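Local coordinates for putative glyoxalase superfamily protein (Ralstonia eutropha, PDB 3IUZ) that probably acts as an iron(II)-dependent dioxygenase of the 2-oxoadipate dioxygenase/decarboxylase family, converting 2-oxoadipate to 2-hydroxyglutarate, at residues 39-53 with 187-201. Residues are numbered along the deposited sequence; the frame is centred on the assembly and turned at random.
Sequences RATRAEIAQALNMVL and VLTVADGAELIGLLV
Ile197 enters helix 42-53 as a knob in a hole formed by Ile45, Ala48, Leu49 and Val52. With CG1 beside the backbone N (chi1 -69°) and the chain then extended, its CD1 reaches in to Ala48 CB at 3.7 Å, while CG2 touches both Leu49 CD1 and Val52 CG2. Leu49 and Ile197 run past each other in opposite directions; Leu200 CD1 instead meets Leu49 CD2, the two side chains crossing at about a right angle. One turn on, Val201 CG2 packs against both Val52 CG1 (3.6 Å) and Leu49 CD1 (3.7 Å). Nearer the helix starts, Ile45 CD1 rests on the bare backbone of Gly193, 4.0 Å from its CA, and touches Leu188 CD1. The helices, crossing at -40°, both spring from a two-stranded antiparallel ribbon, in which Ala40 and Leu188 exchange paired N-H...O bonds, 2.9 Å from Ala40 N to Leu188 O. Each helix begins with a threonine N-cap: Thr41 OG1 accepts from Glu44 N in a capping box and is also hydrogen-bonded to Pro33 O; Thr189 OG1 accepts from Asp192 N. Just before strand 40-41, Arg39, its NE salt-bridged to Asp35, has Val187 CG2 over one guanidinium face. Helix 4-14 packs against both helices, placing Leu9 on Ala48 and Thr8 on Val190.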
loop_
_atom_site.group_PDB
_atom_site.type_symbol
_atom_site.label_atom_id
_atom_site.label_comp_id
_atom_site.label_asym_id
_atom_site.label_seq_id
_atom_site.Cartn_x
_atom_site.Cartn_y
_atom_site.Cartn_z
ATOM N N ARG A 39 -24.693 0.609 -11.112
ATOM C CA ARG A 39 -23.709 -0.344 -10.557
ATOM C C ARG A 39 -22.314 0.271 -10.419
ATOM O O ARG A 39 -22.019 1.332 -10.989
ATOM C CB ARG A 39 -23.672 -1.591 -11.422
ATOM C CG ARG A 39 -25.053 -2.252 -11.447
ATOM C CD ARG A 39 -25.179 -3.420 -12.371
ATOM N NE ARG A 39 -24.981 -3.018 -13.744
ATOM C CZ ARG A 39 -25.215 -3.795 -14.804
ATOM N NH1 ARG A 39 -25.696 -5.020 -14.663
ATOM N NH2 ARG A 39 -24.975 -3.338 -16.025
ATOM N N ALA A 40 -21.447 -0.429 -9.698
ATOM C CA ALA A 40 -20.089 0.015 -9.487
ATOM C C ALA A 40 -19.159 -0.631 -10.489
ATOM O O ALA A 40 -19.063 -1.883 -10.598
ATOM C CB ALA A 40 -19.629 -0.266 -8.061
ATOM N N THR A 41 -18.480 0.221 -11.245
ATOM C CA THR A 41 -17.501 -0.289 -12.192
ATOM C C THR A 41 -16.196 -0.717 -11.497
ATOM O O THR A 41 -15.914 -0.284 -10.384
ATOM C CB THR A 41 -17.151 0.748 -13.233
ATOM O OG1 THR A 41 -16.552 1.899 -12.612
ATOM C CG2 THR A 41 -18.405 1.194 -14.017
ATOM N N ARG A 42 -15.353 -1.477 -12.200
ATOM C CA ARG A 42 -14.079 -1.873 -11.625
ATOM C C ARG A 42 -13.195 -0.687 -11.284
ATOM O O ARG A 42 -12.487 -0.737 -10.264
ATOM C CB ARG A 42 -13.294 -2.841 -12.499
ATOM C CG ARG A 42 -12.789 -2.287 -13.764
ATOM C CD ARG A 42 -11.988 -3.323 -14.540
ATOM N NE ARG A 42 -11.380 -2.699 -15.701
ATOM C CZ ARG A 42 -10.631 -3.316 -16.604
ATOM N NH1 ARG A 42 -10.381 -4.630 -16.528
ATOM N NH2 ARG A 42 -10.141 -2.599 -17.592
ATOM N N ALA A 43 -13.207 0.347 -12.130
ATOM C CA ALA A 43 -12.483 1.598 -11.833
ATOM C C ALA A 43 -12.961 2.261 -10.526
ATOM O O ALA A 43 -12.161 2.683 -9.680
ATOM C CB ALA A 43 -12.630 2.573 -12.966
ATOM N N GLU A 44 -14.265 2.429 -10.389
ATOM C CA GLU A 44 -14.809 2.958 -9.149
ATOM C C GLU A 44 -14.406 2.107 -7.920
ATOM O O GLU A 44 -14.054 2.655 -6.858
ATOM C CB GLU A 44 -16.323 3.031 -9.228
ATOM C CG GLU A 44 -16.839 4.058 -10.257
ATOM C CD GLU A 44 -18.325 3.987 -10.534
ATOM O OE1 GLU A 44 -18.995 2.990 -10.152
ATOM O OE2 GLU A 44 -18.834 4.954 -11.143
ATOM N N ILE A 45 -14.488 0.784 -8.063
ATOM C CA ILE A 45 -14.168 -0.087 -6.967
ATOM C C ILE A 45 -12.687 0.037 -6.624
ATOM O O ILE A 45 -12.306 0.084 -5.428
ATOM C CB ILE A 45 -14.580 -1.552 -7.264
ATOM C CG1 ILE A 45 -16.103 -1.655 -7.215
ATOM C CG2 ILE A 45 -13.936 -2.554 -6.282
ATOM C CD1 ILE A 45 -16.677 -2.910 -8.017
ATOM N N ALA A 46 -11.849 0.067 -7.659
ATOM C CA ALA A 46 -10.408 0.152 -7.438
ATOM C C ALA A 46 -10.033 1.446 -6.721
ATOM O O ALA A 46 -9.208 1.439 -5.787
ATOM C CB ALA A 46 -9.643 0.023 -8.751
ATOM N N GLN A 47 -10.626 2.546 -7.158
ATOM C CA GLN A 47 -10.410 3.855 -6.551
ATOM C C GLN A 47 -10.914 3.876 -5.089
ATOM O O GLN A 47 -10.154 4.321 -4.184
ATOM C CB GLN A 47 -11.068 4.942 -7.384
ATOM C CG GLN A 47 -11.030 6.342 -6.790
ATOM C CD GLN A 47 -9.673 6.897 -6.695
ATOM O OE1 GLN A 47 -8.756 6.485 -7.407
ATOM N NE2 GLN A 47 -9.517 7.885 -5.802
ATOM N N ALA A 48 -12.108 3.314 -4.846
ATOM C CA ALA A 48 -12.653 3.257 -3.463
ATOM C C ALA A 48 -11.802 2.386 -2.586
ATOM O O ALA A 48 -11.475 2.826 -1.451
ATOM C CB ALA A 48 -14.074 2.842 -3.398
ATOM N N LEU A 49 -11.388 1.212 -3.074
ATOM C CA LEU A 49 -10.472 0.361 -2.271
ATOM C C LEU A 49 -9.223 1.169 -1.856
ATOM O O LEU A 49 -8.816 1.135 -0.682
ATOM C CB LEU A 49 -10.039 -0.898 -2.995
ATOM C CG LEU A 49 -8.928 -1.744 -2.388
ATOM C CD1 LEU A 49 -9.389 -2.333 -1.031
ATOM C CD2 LEU A 49 -8.423 -2.835 -3.351
ATOM N N ASN A 50 -8.627 1.865 -2.829
ATOM C CA ASN A 50 -7.424 2.623 -2.587
ATOM C C ASN A 50 -7.614 3.662 -1.503
ATOM O O ASN A 50 -6.725 3.862 -0.706
ATOM C CB ASN A 50 -6.921 3.324 -3.849
ATOM C CG ASN A 50 -6.271 2.360 -4.817
ATOM O OD1 ASN A 50 -6.098 1.193 -4.472
ATOM N ND2 ASN A 50 -5.987 2.821 -6.074
HETATM N N MSE A 51 -8.765 4.322 -1.523
HETATM C CA MSE A 51 -9.053 5.331 -0.572
HETATM C C MSE A 51 -9.225 4.730 0.845
HETATM O O MSE A 51 -8.864 5.376 1.833
HETATM C CB MSE A 51 -10.291 6.128 -1.033
HETATM C CG MSE A 51 -10.021 7.029 -2.322
HETATM SE SE MSE A 51 -11.604 7.812 -2.951
HETATM C CE MSE A 51 -11.691 9.400 -1.838
ATOM N N VAL A 52 -9.829 3.532 0.933
ATOM C CA VAL A 52 -10.020 2.866 2.201
ATOM C C VAL A 52 -8.658 2.502 2.740
ATOM O O VAL A 52 -8.379 2.724 3.940
ATOM C CB VAL A 52 -10.963 1.656 2.086
ATOM C CG1 VAL A 52 -10.982 0.865 3.402
ATOM C CG2 VAL A 52 -12.360 2.140 1.645
ATOM N N LEU A 53 -7.767 2.051 1.844
ATOM C CA LEU A 53 -6.438 1.629 2.247
ATOM C C LEU A 53 -5.592 2.843 2.702
ATOM O O LEU A 53 -4.845 2.771 3.668
ATOM C CB LEU A 53 -5.735 0.829 1.120
ATOM C CG LEU A 53 -6.305 -0.578 0.846
ATOM C CD1 LEU A 53 -5.618 -1.208 -0.401
ATOM C CD2 LEU A 53 -6.171 -1.479 2.104
ATOM N N VAL A 187 -18.336 -4.715 -13.776
ATOM C CA VAL A 187 -19.156 -4.099 -12.768
ATOM C C VAL A 187 -19.554 -5.132 -11.730
ATOM O O VAL A 187 -19.505 -6.337 -11.994
ATOM C CB VAL A 187 -20.488 -3.521 -13.342
ATOM C CG1 VAL A 187 -20.184 -2.361 -14.301
ATOM C CG2 VAL A 187 -21.370 -4.638 -13.974
ATOM N N LEU A 188 -19.917 -4.648 -10.552
ATOM C CA LEU A 188 -20.671 -5.393 -9.533
ATOM C C LEU A 188 -21.790 -4.452 -9.082
ATOM O O LEU A 188 -21.682 -3.247 -9.285
ATOM C CB LEU A 188 -19.799 -5.745 -8.319
ATOM C CG LEU A 188 -18.683 -6.780 -8.487
ATOM C CD1 LEU A 188 -17.728 -6.697 -7.296
ATOM C CD2 LEU A 188 -19.266 -8.208 -8.710
ATOM N N THR A 189 -22.836 -4.961 -8.428
ATOM C CA THR A 189 -23.766 -4.056 -7.749
ATOM C C THR A 189 -22.962 -3.223 -6.738
ATOM O O THR A 189 -21.870 -3.648 -6.325
ATOM C CB THR A 189 -24.864 -4.846 -6.996
ATOM O OG1 THR A 189 -24.262 -5.630 -5.974
ATOM C CG2 THR A 189 -25.675 -5.741 -7.983
ATOM N N VAL A 190 -23.463 -2.049 -6.345
ATOM C CA VAL A 190 -22.740 -1.227 -5.406
ATOM C C VAL A 190 -22.576 -2.024 -4.085
ATOM O O VAL A 190 -21.508 -2.008 -3.504
ATOM C CB VAL A 190 -23.371 0.175 -5.210
ATOM C CG1 VAL A 190 -22.643 0.942 -4.089
ATOM C CG2 VAL A 190 -23.352 1.002 -6.533
ATOM N N ALA A 191 -23.614 -2.759 -3.650
ATOM C CA ALA A 191 -23.501 -3.560 -2.424
ATOM C C ALA A 191 -22.378 -4.590 -2.546
ATOM O O ALA A 191 -21.593 -4.766 -1.630
ATOM C CB ALA A 191 -24.838 -4.267 -2.124
ATOM N N ASP A 192 -22.313 -5.294 -3.671
ATOM C CA ASP A 192 -21.305 -6.336 -3.845
ATOM C C ASP A 192 -19.904 -5.738 -3.950
ATOM O O ASP A 192 -18.944 -6.323 -3.481
ATOM C CB ASP A 192 -21.566 -7.219 -5.076
ATOM C CG ASP A 192 -22.716 -8.209 -4.893
ATOM O OD1 ASP A 192 -23.302 -8.282 -3.793
ATOM O OD2 ASP A 192 -23.011 -8.918 -5.887
ATOM N N GLY A 193 -19.783 -4.585 -4.578
ATOM C CA GLY A 193 -18.508 -3.880 -4.606
ATOM C C GLY A 193 -18.018 -3.431 -3.238
ATOM O O GLY A 193 -16.826 -3.512 -2.951
ATOM N N ALA A 194 -18.948 -2.930 -2.432
ATOM C CA ALA A 194 -18.673 -2.531 -1.061
ATOM C C ALA A 194 -18.253 -3.769 -0.268
ATOM O O ALA A 194 -17.316 -3.691 0.537
ATOM C CB ALA A 194 -19.916 -1.873 -0.402
ATOM N N GLU A 195 -18.927 -4.902 -0.511
ATOM C CA GLU A 195 -18.571 -6.145 0.178
ATOM C C GLU A 195 -17.182 -6.584 -0.238
ATOM O O GLU A 195 -16.344 -6.907 0.624
ATOM C CB GLU A 195 -19.585 -7.249 -0.115
ATOM C CG GLU A 195 -19.242 -8.580 0.534
ATOM C CD GLU A 195 -20.231 -9.680 0.173
ATOM O OE1 GLU A 195 -21.234 -9.439 -0.579
ATOM O OE2 GLU A 195 -20.005 -10.796 0.653
ATOM N N LEU A 196 -16.895 -6.554 -1.541
ATOM C CA LEU A 196 -15.530 -6.928 -2.021
ATOM C C LEU A 196 -14.436 -6.096 -1.382
ATOM O O LEU A 196 -13.396 -6.620 -0.923
ATOM C CB LEU A 196 -15.441 -6.826 -3.552
ATOM C CG LEU A 196 -14.098 -7.090 -4.175
ATOM C CD1 LEU A 196 -13.597 -8.480 -3.803
ATOM C CD2 LEU A 196 -14.148 -6.872 -5.750
ATOM N N ILE A 197 -14.647 -4.782 -1.335
ATOM C CA ILE A 197 -13.639 -3.902 -0.725
ATOM C C ILE A 197 -13.375 -4.337 0.727
ATOM O O ILE A 197 -12.226 -4.451 1.159
ATOM C CB ILE A 197 -14.057 -2.423 -0.808
ATOM C CG1 ILE A 197 -14.014 -1.957 -2.245
ATOM C CG2 ILE A 197 -13.206 -1.537 0.140
ATOM C CD1 ILE A 197 -14.837 -0.627 -2.476
ATOM N N GLY A 198 -14.436 -4.591 1.464
ATOM C CA GLY A 198 -14.319 -5.034 2.861
ATOM C C GLY A 198 -13.484 -6.305 3.005
ATOM O O GLY A 198 -12.792 -6.486 3.994
ATOM N N LEU A 199 -13.571 -7.183 2.009
ATOM C CA LEU A 199 -12.903 -8.476 2.062
ATOM C C LEU A 199 -11.496 -8.336 1.596
ATOM O O LEU A 199 -10.640 -9.130 2.005
ATOM C CB LEU A 199 -13.603 -9.509 1.188
ATOM C CG LEU A 199 -14.990 -9.960 1.675
ATOM C CD1 LEU A 199 -15.696 -10.771 0.539
ATOM C CD2 LEU A 199 -14.808 -10.770 2.968
ATOM N N LEU A 200 -11.228 -7.334 0.769
ATOM C CA LEU A 200 -9.869 -7.156 0.275
ATOM C C LEU A 200 -8.982 -6.406 1.254
ATOM O O LEU A 200 -7.765 -6.644 1.286
ATOM C CB LEU A 200 -9.841 -6.430 -1.073
ATOM C CG LEU A 200 -10.464 -7.203 -2.247
ATOM C CD1 LEU A 200 -10.365 -6.362 -3.543
ATOM C CD2 LEU A 200 -9.772 -8.599 -2.448
ATOM N N VAL A 201 -9.564 -5.487 2.016
ATOM C CA VAL A 201 -8.754 -4.648 2.891
ATOM C C VAL A 201 -7.868 -5.477 3.860
ATOM O O VAL A 201 -6.666 -5.148 4.015
ATOM C CB VAL A 201 -9.606 -3.584 3.597
ATOM C CG1 VAL A 201 -8.869 -3.009 4.843
ATOM C CG2 VAL A 201 -10.030 -2.478 2.579
#